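Disulfide bond protein A (PDB 3BCI) probably acts as a thiol:disulfide oxidoreductase of the DsbA subfamily, transferring its redox-active disulfide to folding proteins. Local coordinates at residues A[36-41]-A[79-84]; A[25-30]-A[88-93]; A[65-70]-A[122-127]; A[72-77]-A[117-122]. All coordinates share one frame; numbering follows the deposited sequence.

Overall arrangement
After strand 14-19, helix 24-42 carries the first halves of two contacts. Contact 2 starts near its N-terminal end and closes a loop at residues 88-93. Contact 1 starts further along the same helix and closes a shorter loop at 79-84, within that of contact 2. Residues 65-70 then open contact 3, which closes at 122-127. Contact 4, from 72-77 to 117-122, lies within that span. Both loops of the first pair cross both of the second. Contacts 1 and 2 tie the active-site helix to helix 79-88 and the loop after it. Contacts 3 and 4, with centres about 9 Å apart, join helices 61-74 and 114-125 in the inserted helical domain.

Contact 1: A[36-41]-A[79-84]; sequences KLRKNY and FLDFQK
Arg-38 reaches out from helix 24-42 and lies alongside Leu-80 of helix 79-88. The two side chains run past each other in opposite directions. Arg-38 is extended from CG to NE, with CG opposite the backbone N (chi1 175°), and this carries its guanidinium across to the second helix. On the way, Arg-38 CG touches Leu-80 CD1 at 3.5 Å. Further out, Leu-80 CB sits over one guanidinium face, toward its rim. Asp-81 is met at the edge of the group. Arg-38 NH1 gives Asp-81 OD1 a bond of 2.8 Å (N-H...O 157°), nearly in the guanidinium plane. The carboxylate plane is turned 50° from it, and the donor approaches OD1 from above that plane. Arg-38 NH2 adds a weak bond of 3.2 Å to the same Asp-81 OD1. Lys-84, bent at chi3, brings NZ to a long 3.9 Å from Asp-81 OD1. The axes of segments 36-41 and 79-84 run nearly antiparallel, 12.2 Å apart at closest approach. Arg-38 NE also pairs with Asp-43. Arg-38 NH1 and Lys-84 NZ are only 3.9 Å apart, and the carboxylate of Asp-81 probably offsets their like charges.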
loop_
_atom_site.group_PDB
_atom_site.type_symbol
_atom_site.label_atom_id
_atom_site.label_comp_id
_atom_site.label_asym_id
_atom_site.label_seq_id
_atom_site.Cartn_x
_atom_site.Cartn_y
_atom_site.Cartn_z
ATOM N N LYS A 36 8.948 -6.682 10.278
ATOM C CA LYS A 36 10.187 -7.404 10.011
ATOM C C LYS A 36 10.636 -7.316 8.561
ATOM O O LYS A 36 11.828 -7.202 8.290
ATOM C CB LYS A 36 10.043 -8.877 10.388
ATOM C CG LYS A 36 10.052 -9.142 11.873
ATOM C CD LYS A 36 9.878 -10.624 12.141
ATOM C CE LYS A 36 9.723 -10.893 13.620
ATOM N NZ LYS A 36 9.452 -12.332 13.884
ATOM N N LEU A 37 9.688 -7.381 7.630
ATOM C CA LEU A 37 10.029 -7.308 6.211
ATOM C C LEU A 37 10.691 -5.961 5.931
ATOM O O LEU A 37 11.677 -5.872 5.203
ATOM C CB LEU A 37 8.774 -7.457 5.347
ATOM C CG LEU A 37 9.028 -7.599 3.845
ATOM C CD1 LEU A 37 9.816 -8.888 3.593
ATOM C CD2 LEU A 37 7.699 -7.626 3.087
ATOM N N ARG A 38 10.140 -4.917 6.532
ATOM C CA ARG A 38 10.653 -3.565 6.367
ATOM C C ARG A 38 12.062 -3.429 6.945
ATOM O O ARG A 38 12.966 -2.903 6.303
ATOM C CB ARG A 38 9.714 -2.584 7.064
ATOM C CG ARG A 38 10.192 -1.164 7.069
ATOM C CD ARG A 38 9.215 -0.266 7.803
ATOM N NE ARG A 38 9.647 1.118 7.723
ATOM C CZ ARG A 38 8.937 2.151 8.150
ATOM N NH1 ARG A 38 7.743 1.953 8.694
ATOM N NH2 ARG A 38 9.422 3.379 8.021
ATOM N N LYS A 39 12.248 -3.916 8.160
ATOM C CA LYS A 39 13.545 -3.819 8.810
ATOM C C LYS A 39 14.639 -4.637 8.141
ATOM O O LYS A 39 15.758 -4.167 7.980
ATOM C CB LYS A 39 13.428 -4.246 10.275
ATOM C CG LYS A 39 14.751 -4.234 11.028
ATOM C CD LYS A 39 14.560 -4.567 12.499
ATOM C CE LYS A 39 15.874 -4.484 13.256
ATOM N NZ LYS A 39 15.675 -4.645 14.723
ATOM N N ASN A 40 14.315 -5.853 7.731
ATOM C CA ASN A 40 15.321 -6.722 7.140
ATOM C C ASN A 40 15.477 -6.709 5.631
ATOM O O ASN A 40 16.486 -7.194 5.118
ATOM C CB ASN A 40 15.074 -8.157 7.607
ATOM C CG ASN A 40 15.051 -8.274 9.118
ATOM O OD1 ASN A 40 16.003 -7.882 9.793
ATOM N ND2 ASN A 40 13.963 -8.811 9.658
ATOM N N TYR A 41 14.510 -6.160 4.905
ATOM C CA TYR A 41 14.635 -6.178 3.454
ATOM C C TYR A 41 14.246 -4.928 2.682
ATOM O O TYR A 41 14.802 -4.677 1.613
ATOM C CB TYR A 41 13.847 -7.359 2.867
ATOM C CG TYR A 41 14.442 -8.719 3.136
ATOM C CD1 TYR A 41 14.040 -9.476 4.234
ATOM C CD2 TYR A 41 15.424 -9.243 2.299
ATOM C CE1 TYR A 41 14.607 -10.724 4.492
ATOM C CE2 TYR A 41 15.996 -10.486 2.548
ATOM C CZ TYR A 41 15.584 -11.220 3.644
ATOM O OH TYR A 41 16.154 -12.448 3.883
ATOM N N PHE A 79 6.307 6.481 3.161
ATOM C CA PHE A 79 5.265 5.588 2.660
ATOM C C PHE A 79 4.885 4.428 3.580
ATOM O O PHE A 79 3.698 4.207 3.839
ATOM C CB PHE A 79 5.658 5.045 1.283
ATOM C CG PHE A 79 4.621 4.138 0.671
ATOM C CD1 PHE A 79 3.356 4.622 0.349
ATOM C CD2 PHE A 79 4.902 2.794 0.443
ATOM C CE1 PHE A 79 2.380 3.775 -0.189
ATOM C CE2 PHE A 79 3.939 1.941 -0.092
ATOM C CZ PHE A 79 2.675 2.429 -0.409
ATOM N N LEU A 80 5.871 3.683 4.074
ATOM C CA LEU A 80 5.569 2.555 4.944
ATOM C C LEU A 80 4.892 2.970 6.249
ATOM O O LEU A 80 4.047 2.238 6.771
ATOM C CB LEU A 80 6.836 1.734 5.216
ATOM C CG LEU A 80 7.341 1.017 3.954
ATOM C CD1 LEU A 80 8.576 0.187 4.287
ATOM C CD2 LEU A 80 6.239 0.121 3.391
ATOM N N ASP A 81 5.246 4.137 6.783
ATOM C CA ASP A 81 4.607 4.597 8.011
ATOM C C ASP A 81 3.164 4.946 7.687
ATOM O O ASP A 81 2.252 4.661 8.463
ATOM C CB ASP A 81 5.293 5.845 8.577
ATOM C CG ASP A 81 6.664 5.556 9.140
ATOM O OD1 ASP A 81 6.889 4.441 9.655
ATOM O OD2 ASP A 81 7.516 6.462 9.081
ATOM N N PHE A 82 2.969 5.581 6.536
ATOM C CA PHE A 82 1.635 5.973 6.102
ATOM C C PHE A 82 0.753 4.735 5.984
ATOM O O PHE A 82 -0.378 4.706 6.465
ATOM C CB PHE A 82 1.703 6.667 4.741
ATOM C CG PHE A 82 0.370 7.159 4.254
ATOM C CD1 PHE A 82 -0.220 8.274 4.830
ATOM C CD2 PHE A 82 -0.319 6.471 3.259
ATOM C CE1 PHE A 82 -1.477 8.696 4.426
ATOM C CE2 PHE A 82 -1.579 6.884 2.847
ATOM C CZ PHE A 82 -2.160 8.000 3.433
ATOM N N GLN A 83 1.290 3.712 5.333
ATOM C CA GLN A 83 0.575 2.471 5.117
ATOM C C GLN A 83 0.205 1.825 6.450
ATOM O O GLN A 83 -0.949 1.451 6.675
ATOM C CB GLN A 83 1.452 1.544 4.273
ATOM C CG GLN A 83 0.754 0.349 3.702
ATOM C CD GLN A 83 1.508 -0.238 2.528
ATOM O OE1 GLN A 83 2.650 -0.676 2.664
ATOM N NE2 GLN A 83 0.871 -0.240 1.361
ATOM N N LYS A 84 1.178 1.714 7.344
ATOM C CA LYS A 84 0.930 1.117 8.651
ATOM C C LYS A 84 -0.140 1.888 9.414
ATOM O O LYS A 84 -1.089 1.305 9.940
ATOM C CB LYS A 84 2.222 1.088 9.474
ATOM C CG LYS A 84 2.036 0.580 10.903
ATOM C CD LYS A 84 3.377 0.388 11.592
ATOM C CE LYS A 84 4.107 1.709 11.766
ATOM N NZ LYS A 84 5.571 1.508 11.948
#

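Contact 2: A[25-30]-A[88-93]; sequences YCKELD and AAQQDE
Lys-27 and Ala-88 bring the two backbones nearest, with 7.3 Å between Lys-27 CA and Ala-88 CA, where helix 24-42 faces the loop that leaves helix 79-88. The contact itself is mostly Lys-27 against Gln-90. The two side chains cross at a slant, and the methylenes of the lysine rest against the amide of the glutamine. This is van der Waals packing, and the polar ends of both side chains are bonded elsewhere. Lys-27 CD is 3.5 Å from Gln-90 OE1, while Lys-27 CB is 3.8 Å from Gln-90 NE2. Lys-27 CD also lies 3.9 Å from Gln-90 CB. The lysine chain is straight as far as CE, which passes Ala-88 CA at 4.5 Å, and turns at its last torsion (chi4 -69°). NZ forms a salt bridge with Glu-31, one turn further along its own helix. Helix 24-42 is the active-site helix of the thioredoxin fold. The CxxC motif at its start holds Cys-23 and Cys-26, the pair that forms the protein's redox-active disulfide, and Lys-27 directly follows the second cysteine. Gln-90 is fixed from the same region: its NE2 donates to the backbone oxygens of Tyr-21 and Cys-23. Two bonds therefore hold the amide in place beside the start of the helix, and the loop is joined to the backbone at and just before the motif. Phe-87, just before the loop, packs on Cys-26 and Lys-27.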
loop_
_atom_site.group_PDB
_atom_site.type_symbol
_atom_site.label_atom_id
_atom_site.label_comp_id
_atom_site.label_asym_id
_atom_site.label_seq_id
_atom_site.Cartn_x
_atom_site.Cartn_y
_atom_site.Cartn_z
ATOM N N TYR A 25 -8.130 -8.670 6.307
ATOM C CA TYR A 25 -6.999 -9.588 6.264
ATOM C C TYR A 25 -5.727 -8.897 5.806
ATOM O O TYR A 25 -4.629 -9.279 6.192
ATOM C CB TYR A 25 -7.310 -10.784 5.355
ATOM C CG TYR A 25 -8.274 -11.784 5.968
ATOM C CD1 TYR A 25 -8.810 -11.575 7.241
ATOM C CD2 TYR A 25 -8.655 -12.932 5.275
ATOM C CE1 TYR A 25 -9.700 -12.484 7.808
ATOM C CE2 TYR A 25 -9.545 -13.848 5.833
ATOM C CZ TYR A 25 -10.062 -13.618 7.098
ATOM O OH TYR A 25 -10.936 -14.525 7.654
ATOM N N CYS A 26 -5.881 -7.868 4.970
ATOM C CA CYS A 26 -4.734 -7.101 4.483
ATOM C C CYS A 26 -4.128 -6.336 5.665
ATOM O O CYS A 26 -2.917 -6.125 5.742
ATOM C CB CYS A 26 -5.171 -6.123 3.388
ATOM S SG CYS A 26 -5.676 -6.914 1.859
ATOM N N LYS A 27 -4.987 -5.933 6.593
ATOM C CA LYS A 27 -4.547 -5.205 7.784
ATOM C C LYS A 27 -3.706 -6.172 8.623
ATOM O O LYS A 27 -2.688 -5.792 9.204
ATOM C CB LYS A 27 -5.778 -4.736 8.574
ATOM C CG LYS A 27 -5.505 -4.130 9.942
ATOM C CD LYS A 27 -6.819 -3.646 10.567
ATOM C CE LYS A 27 -6.617 -3.041 11.942
ATOM N NZ LYS A 27 -6.239 -4.060 12.960
ATOM N N GLU A 28 -4.138 -7.429 8.670
ATOM C CA GLU A 28 -3.431 -8.467 9.412
ATOM C C GLU A 28 -2.056 -8.713 8.828
ATOM O O GLU A 28 -1.084 -8.872 9.564
ATOM C CB GLU A 28 -4.217 -9.771 9.375
ATOM C CG GLU A 28 -5.079 -10.007 10.579
ATOM C CD GLU A 28 -5.935 -11.250 10.431
ATOM O OE1 GLU A 28 -5.416 -12.294 10.005
ATOM O OE2 GLU A 28 -7.134 -11.190 10.747
ATOM N N LEU A 29 -1.974 -8.767 7.503
ATOM C CA LEU A 29 -0.688 -8.985 6.854
ATOM C C LEU A 29 0.254 -7.845 7.235
ATOM O O LEU A 29 1.403 -8.073 7.616
ATOM C CB LEU A 29 -0.866 -9.055 5.334
ATOM C CG LEU A 29 0.374 -9.318 4.466
ATOM C CD1 LEU A 29 -0.069 -9.865 3.115
ATOM C CD2 LEU A 29 1.193 -8.035 4.285
ATOM N N ASP A 30 -0.238 -6.615 7.152
ATOM C CA ASP A 30 0.582 -5.457 7.485
ATOM C C ASP A 30 1.144 -5.542 8.907
ATOM O O ASP A 30 2.339 -5.345 9.125
ATOM C CB ASP A 30 -0.238 -4.174 7.348
ATOM C CG ASP A 30 0.604 -2.926 7.520
ATOM O OD1 ASP A 30 1.284 -2.527 6.547
ATOM O OD2 ASP A 30 0.594 -2.359 8.631
ATOM N N ALA A 88 -4.057 0.788 10.434
ATOM C CA ALA A 88 -4.398 0.848 11.857
ATOM C C ALA A 88 -5.711 1.579 12.140
ATOM O O ALA A 88 -6.342 1.355 13.172
ATOM C CB ALA A 88 -3.260 1.508 12.639
ATOM N N ALA A 89 -6.127 2.448 11.226
ATOM C CA ALA A 89 -7.364 3.204 11.410
ATOM C C ALA A 89 -8.556 2.551 10.722
ATOM O O ALA A 89 -9.653 3.103 10.714
ATOM C CB ALA A 89 -7.181 4.624 10.883
ATOM N N GLN A 90 -8.340 1.374 10.149
ATOM C CA GLN A 90 -9.390 0.655 9.435
ATOM C C GLN A 90 -10.703 0.516 10.210
ATOM O O GLN A 90 -10.710 0.151 11.383
ATOM C CB GLN A 90 -8.889 -0.738 9.047
ATOM C CG GLN A 90 -9.803 -1.480 8.091
ATOM C CD GLN A 90 -9.244 -2.830 7.687
ATOM O OE1 GLN A 90 -9.532 -3.849 8.314
ATOM N NE2 GLN A 90 -8.422 -2.841 6.641
ATOM N N GLN A 91 -11.813 0.810 9.539
ATOM C CA GLN A 91 -13.139 0.698 10.144
ATOM C C GLN A 91 -13.880 -0.427 9.430
ATOM O O GLN A 91 -13.282 -1.188 8.668
ATOM C CB GLN A 91 -13.927 2.002 9.975
ATOM C CG GLN A 91 -13.413 3.184 10.779
ATOM C CD GLN A 91 -13.634 3.013 12.268
ATOM O OE1 GLN A 91 -14.684 2.532 12.698
ATOM N NE2 GLN A 91 -12.653 3.419 13.065
ATOM N N ASP A 92 -15.183 -0.527 9.676
ATOM C CA ASP A 92 -15.995 -1.551 9.034
ATOM C C ASP A 92 -15.864 -1.323 7.539
ATOM O O ASP A 92 -15.937 -0.188 7.076
ATOM C CB ASP A 92 -17.461 -1.410 9.437
ATOM C CG ASP A 92 -18.303 -2.579 8.973
ATOM O OD1 ASP A 92 -18.178 -3.668 9.569
ATOM O OD2 ASP A 92 -19.078 -2.416 8.007
ATOM N N GLU A 93 -15.680 -2.397 6.782
ATOM C CA GLU A 93 -15.519 -2.278 5.340
ATOM C C GLU A 93 -16.785 -1.814 4.623
ATOM O O GLU A 93 -16.738 -1.456 3.448
ATOM C CB GLU A 93 -15.054 -3.607 4.756
ATOM C CG GLU A 93 -16.111 -4.685 4.746
ATOM C CD GLU A 93 -15.523 -6.034 4.443
ATOM O OE1 GLU A 93 -15.031 -6.686 5.383
ATOM O OE2 GLU A 93 -15.537 -6.430 3.265
#

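Contact 3: A[65-70]-A[122-127]; sequences SRASHA and KDYKTK
In the helical domain inserted into the thioredoxin fold of DsbA proteins, Tyr-124 of helix 114-125 packs flat on Ala-67 of helix 61-74. The backbones come close here, with 5.0 Å between Ala-67 CA and Tyr-124 CA. The small side chains of Ala-67 and Ala-70 are consistent with so close an approach. Ala-67 CB lies over the centre of the tyrosine ring in a CH-pi contact, 3.8 Å from the centroid and 10° off the ring normal. Lys-125 CG covers the opposite face, so the ring is sandwiched between two aliphatic groups. Tyr-124 chi1 is 93°, away from the usual staggered values. This rotation lays the ring over the alanine, and a hydrogen bond from its OH to Asp-104 holds the far end. Tyr-124 CB presses on the helix backbone, 3.5 Å from Ala-67 N and 3.6 Å from Arg-66 O. Ala-70 CB meets Tyr-124 CB at 3.9 Å.

Arg-66 CB lies at the ring edge, but its chain leads away. A water accepts from Arg-66 NH1 (3.0 Å) and donates to Tyr-124 O (2.8 Å). Thr-126 OG1 donates to Lys-122 O at 2.6 Å, from above the carbonyl plane. Leu-103 and Ile-107 of helix 100-108 pack on Tyr-124. Helix 130-144 reaches Arg-66 through Ala-135 and Ala-70 through Ser-131, while Ser-68 faces helix 79-88.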
loop_
_atom_site.group_PDB
_atom_site.type_symbol
_atom_site.label_atom_id
_atom_site.label_comp_id
_atom_site.label_asym_id
_atom_site.label_seq_id
_atom_site.Cartn_x
_atom_site.Cartn_y
_atom_site.Cartn_z
ATOM N N SER A 65 -6.479 4.862 -2.124
ATOM C CA SER A 65 -5.385 4.414 -2.979
ATOM C C SER A 65 -4.664 5.599 -3.609
ATOM O O SER A 65 -3.441 5.600 -3.698
ATOM C CB SER A 65 -5.906 3.490 -4.082
ATOM O OG SER A 65 -4.833 3.020 -4.883
ATOM N N ARG A 66 -5.417 6.601 -4.059
ATOM C CA ARG A 66 -4.807 7.794 -4.650
ATOM C C ARG A 66 -3.904 8.512 -3.637
ATOM O O ARG A 66 -2.768 8.857 -3.943
ATOM C CB ARG A 66 -5.887 8.770 -5.127
ATOM C CG ARG A 66 -6.712 8.273 -6.301
ATOM C CD ARG A 66 -7.948 9.140 -6.487
ATOM N NE ARG A 66 -8.830 8.611 -7.519
ATOM C CZ ARG A 66 -10.138 8.836 -7.563
ATOM N NH1 ARG A 66 -10.716 9.581 -6.631
ATOM N NH2 ARG A 66 -10.867 8.315 -8.537
ATOM N N ALA A 67 -4.420 8.744 -2.433
ATOM C CA ALA A 67 -3.643 9.424 -1.400
ATOM C C ALA A 67 -2.385 8.620 -1.105
ATOM O O ALA A 67 -1.300 9.184 -0.943
ATOM C CB ALA A 67 -4.475 9.585 -0.128
ATOM N N SER A 68 -2.540 7.300 -1.043
ATOM C CA SER A 68 -1.425 6.399 -0.777
ATOM C C SER A 68 -0.349 6.544 -1.852
ATOM O O SER A 68 0.842 6.656 -1.543
ATOM C CB SER A 68 -1.929 4.950 -0.732
ATOM O OG SER A 68 -0.876 4.044 -0.453
ATOM N N HIS A 69 -0.769 6.544 -3.115
ATOM C CA HIS A 69 0.173 6.686 -4.224
ATOM C C HIS A 69 0.819 8.070 -4.250
ATOM O O HIS A 69 1.971 8.214 -4.664
ATOM C CB HIS A 69 -0.524 6.396 -5.557
ATOM C CG HIS A 69 -0.564 4.939 -5.903
ATOM N ND1 HIS A 69 0.551 4.245 -6.320
ATOM C CD2 HIS A 69 -1.571 4.034 -5.846
ATOM C CE1 HIS A 69 0.235 2.975 -6.505
ATOM N NE2 HIS A 69 -1.048 2.821 -6.223
ATOM N N ALA A 70 0.086 9.086 -3.808
ATOM C CA ALA A 70 0.636 10.439 -3.770
ATOM C C ALA A 70 1.769 10.466 -2.740
ATOM O O ALA A 70 2.842 11.013 -2.996
ATOM C CB ALA A 70 -0.457 11.455 -3.397
ATOM N N LYS A 122 -3.006 17.958 -2.703
ATOM C CA LYS A 122 -3.592 18.454 -3.941
ATOM C C LYS A 122 -3.502 17.420 -5.070
ATOM O O LYS A 122 -4.422 17.283 -5.874
ATOM C CB LYS A 122 -2.897 19.757 -4.354
ATOM C CG LYS A 122 -3.489 20.440 -5.589
ATOM C CD LYS A 122 -2.827 19.973 -6.870
ATOM C CE LYS A 122 -3.298 20.796 -8.057
ATOM N NZ LYS A 122 -2.607 20.405 -9.315
ATOM N N ASP A 123 -2.403 16.675 -5.119
ATOM C CA ASP A 123 -2.223 15.688 -6.177
ATOM C C ASP A 123 -3.256 14.559 -6.178
ATOM O O ASP A 123 -3.823 14.247 -7.222
ATOM C CB ASP A 123 -0.804 15.105 -6.115
ATOM C CG ASP A 123 -0.420 14.353 -7.390
ATOM O OD1 ASP A 123 -0.887 13.212 -7.595
ATOM O OD2 ASP A 123 0.350 14.916 -8.195
ATOM N N TYR A 124 -3.521 13.957 -5.021
ATOM C CA TYR A 124 -4.479 12.854 -4.976
ATOM C C TYR A 124 -5.929 13.281 -5.182
ATOM O O TYR A 124 -6.792 12.442 -5.426
ATOM C CB TYR A 124 -4.324 12.053 -3.668
ATOM C CG TYR A 124 -5.211 12.448 -2.501
ATOM C CD1 TYR A 124 -6.498 11.926 -2.369
ATOM C CD2 TYR A 124 -4.742 13.300 -1.498
ATOM C CE1 TYR A 124 -7.297 12.239 -1.261
ATOM C CE2 TYR A 124 -5.530 13.621 -0.388
ATOM C CZ TYR A 124 -6.804 13.088 -0.274
ATOM O OH TYR A 124 -7.580 13.396 0.825
ATOM N N LYS A 125 -6.190 14.582 -5.109
ATOM C CA LYS A 125 -7.544 15.096 -5.301
ATOM C C LYS A 125 -7.749 15.666 -6.702
ATOM O O LYS A 125 -8.854 16.069 -7.057
ATOM C CB LYS A 125 -7.851 16.191 -4.278
ATOM C CG LYS A 125 -7.733 15.755 -2.824
ATOM C CD LYS A 125 -8.074 16.901 -1.885
ATOM C CE LYS A 125 -7.954 16.476 -0.436
ATOM N NZ LYS A 125 -8.265 17.589 0.493
ATOM N N THR A 126 -6.685 15.702 -7.496
ATOM C CA THR A 126 -6.768 16.251 -8.848
ATOM C C THR A 126 -6.972 15.175 -9.912
ATOM O O THR A 126 -6.136 14.295 -10.090
ATOM C CB THR A 126 -5.497 17.046 -9.191
ATOM O OG1 THR A 126 -5.299 18.072 -8.211
ATOM C CG2 THR A 126 -5.624 17.689 -10.571
ATOM N N LYS A 127 -8.086 15.256 -10.630
ATOM C CA LYS A 127 -8.373 14.275 -11.661
ATOM C C LYS A 127 -7.227 14.129 -12.654
ATOM O O LYS A 127 -6.654 15.116 -13.107
ATOM C CB LYS A 127 -9.653 14.639 -12.410
ATOM C CG LYS A 127 -9.861 13.806 -13.666
ATOM C CD LYS A 127 -11.311 13.405 -13.845
ATOM C CE LYS A 127 -11.484 12.549 -15.088
ATOM N NZ LYS A 127 -12.864 12.004 -15.184
HETATM O O HOH W 1 -9.425 11.667 -4.992
#

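Contact 4: A[72-77]-A[117-122]; sequences LMYAPK and ENKIIK
Lys-119 has CG opposite its backbone N (chi1 179°), which lays its chain over one face of the Tyr-74 ring, and the bend at chi3 (57°) turns CE back toward Tyr-74 CD1. Lys-119 CG stands almost straight above the centroid, at 4.0 Å and 5° off the normal, in a CH-pi contact. Past the bend, Lys-119 CE drops to 3.6 Å from Tyr-74 CD1. Met-73 CG lies over the opposite face, toward the rim. The same bend sends the ammonium group to a water. This water accepts from Lys-119 NZ (2.9 Å) and donates to Tyr-74 O (2.7 Å), so it bridges the lysine to a carbonyl at the end of helix 61-74. Ile-120 slides past Tyr-74 in the opposite direction. Its CG1 comes 3.7 Å from Tyr-74 CB. Ile-120 CD1 extends to Ala-75 CB at 4.1 Å, where the chain leaves helical geometry. Tyr-74 OH is hydrogen-bonded to Asp-123, one turn beyond Lys-119, which ties down the far end of the ring. The contact joins the C-terminal end of helix 61-74 to helix 114-125. Ile-107 of helix 100-108 and Leu-112 pack on Ile-120, and Lys-130 of helix 130-144 touches Tyr-74.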
loop_
_atom_site.group_PDB
_atom_site.type_symbol
_atom_site.label_atom_id
_atom_site.label_comp_id
_atom_site.label_asym_id
_atom_site.label_seq_id
_atom_site.Cartn_x
_atom_site.Cartn_y
_atom_site.Cartn_z
ATOM N N LEU A 72 3.579 7.937 -1.685
ATOM C CA LEU A 72 4.682 7.143 -2.206
ATOM C C LEU A 72 5.571 7.923 -3.180
ATOM O O LEU A 72 6.799 7.895 -3.074
ATOM C CB LEU A 72 4.138 5.891 -2.907
ATOM C CG LEU A 72 5.167 5.066 -3.689
ATOM C CD1 LEU A 72 6.228 4.535 -2.728
ATOM C CD2 LEU A 72 4.473 3.916 -4.421
ATOM N N MET A 73 4.957 8.626 -4.125
ATOM C CA MET A 73 5.739 9.361 -5.114
ATOM C C MET A 73 6.405 10.643 -4.633
ATOM O O MET A 73 7.445 11.018 -5.160
ATOM C CB MET A 73 4.884 9.673 -6.347
ATOM C CG MET A 73 3.658 10.507 -6.071
ATOM S SD MET A 73 2.733 10.854 -7.590
ATOM C CE MET A 73 2.369 9.197 -8.130
ATOM N N TYR A 74 5.821 11.310 -3.639
ATOM C CA TYR A 74 6.386 12.560 -3.134
ATOM C C TYR A 74 7.117 12.457 -1.797
ATOM O O TYR A 74 7.907 13.333 -1.447
ATOM C CB TYR A 74 5.292 13.623 -3.031
ATOM C CG TYR A 74 4.686 13.989 -4.362
ATOM C CD1 TYR A 74 5.492 14.389 -5.426
ATOM C CD2 TYR A 74 3.306 13.947 -4.560
ATOM C CE1 TYR A 74 4.943 14.740 -6.654
ATOM C CE2 TYR A 74 2.745 14.298 -5.786
ATOM C CZ TYR A 74 3.572 14.695 -6.827
ATOM O OH TYR A 74 3.027 15.059 -8.036
ATOM N N ALA A 75 6.848 11.395 -1.049
ATOM C CA ALA A 75 7.501 11.193 0.237
ATOM C C ALA A 75 7.725 9.703 0.449
ATOM O O ALA A 75 7.219 9.115 1.409
ATOM C CB ALA A 75 6.640 11.776 1.368
ATOM N N PRO A 76 8.501 9.072 -0.448
ATOM C CA PRO A 76 8.789 7.637 -0.361
ATOM C C PRO A 76 9.294 7.137 0.987
ATOM O O PRO A 76 8.925 6.043 1.422
ATOM C CB PRO A 76 9.798 7.413 -1.494
ATOM C CG PRO A 76 10.439 8.770 -1.670
ATOM C CD PRO A 76 9.261 9.693 -1.548
ATOM N N LYS A 77 10.126 7.925 1.659
ATOM C CA LYS A 77 10.657 7.494 2.950
ATOM C C LYS A 77 9.602 7.490 4.061
ATOM O O LYS A 77 9.858 7.016 5.168
ATOM C CB LYS A 77 11.852 8.370 3.350
ATOM C CG LYS A 77 13.011 8.297 2.359
ATOM C CD LYS A 77 14.226 9.099 2.819
ATOM C CE LYS A 77 15.337 8.191 3.328
ATOM N NZ LYS A 77 16.528 8.963 3.786
ATOM N N GLU A 117 3.607 18.421 1.989
ATOM C CA GLU A 117 2.301 18.032 2.493
ATOM C C GLU A 117 1.203 18.558 1.570
ATOM O O GLU A 117 0.325 17.805 1.157
ATOM C CB GLU A 117 2.130 18.601 3.898
ATOM C CG GLU A 117 0.774 18.384 4.537
ATOM C CD GLU A 117 0.724 18.967 5.933
ATOM O OE1 GLU A 117 1.434 18.451 6.818
ATOM O OE2 GLU A 117 -0.009 19.950 6.147
ATOM N N ASN A 118 1.267 19.846 1.238
ATOM C CA ASN A 118 0.270 20.465 0.363
ATOM C C ASN A 118 0.281 19.836 -1.021
ATOM O O ASN A 118 -0.769 19.645 -1.633
ATOM C CB ASN A 118 0.518 21.975 0.219
ATOM C CG ASN A 118 0.289 22.729 1.511
ATOM O OD1 ASN A 118 -0.450 22.272 2.378
ATOM N ND2 ASN A 118 0.908 23.897 1.639
ATOM N N LYS A 119 1.476 19.522 -1.509
ATOM C CA LYS A 119 1.643 18.919 -2.831
ATOM C C LYS A 119 0.962 17.551 -2.930
ATOM O O LYS A 119 0.318 17.234 -3.929
ATOM C CB LYS A 119 3.137 18.792 -3.141
ATOM C CG LYS A 119 3.469 18.159 -4.479
ATOM C CD LYS A 119 4.970 18.220 -4.740
ATOM C CE LYS A 119 5.763 17.540 -3.628
ATOM N NZ LYS A 119 7.233 17.681 -3.828
ATOM N N ILE A 120 1.107 16.746 -1.883
ATOM C CA ILE A 120 0.504 15.417 -1.837
ATOM C C ILE A 120 -1.019 15.503 -1.783
ATOM O O ILE A 120 -1.718 14.805 -2.524
ATOM C CB ILE A 120 1.006 14.643 -0.598
ATOM C CG1 ILE A 120 2.487 14.292 -0.781
ATOM C CG2 ILE A 120 0.147 13.398 -0.361
ATOM C CD1 ILE A 120 3.154 13.745 0.476
ATOM N N ILE A 121 -1.518 16.365 -0.902
ATOM C CA ILE A 121 -2.950 16.562 -0.708
ATOM C C ILE A 121 -3.635 17.033 -1.989
ATOM O O ILE A 121 -4.712 16.553 -2.337
ATOM C CB ILE A 121 -3.195 17.575 0.444
ATOM C CG1 ILE A 121 -2.725 16.961 1.766
ATOM C CG2 ILE A 121 -4.657 17.939 0.546
ATOM C CD1 ILE A 121 -2.901 17.872 2.978
ATOM N N LYS A 122 -3.006 17.958 -2.703
ATOM C CA LYS A 122 -3.592 18.454 -3.941
ATOM C C LYS A 122 -3.502 17.420 -5.070
ATOM O O LYS A 122 -4.422 17.283 -5.874
ATOM C CB LYS A 122 -2.897 19.757 -4.354
ATOM C CG LYS A 122 -3.489 20.440 -5.589
ATOM C CD LYS A 122 -2.827 19.973 -6.870
ATOM C CE LYS A 122 -3.298 20.796 -8.057
ATOM N NZ LYS A 122 -2.607 20.405 -9.315
HETATM O O HOH W 2 8.725 15.281 -3.127
#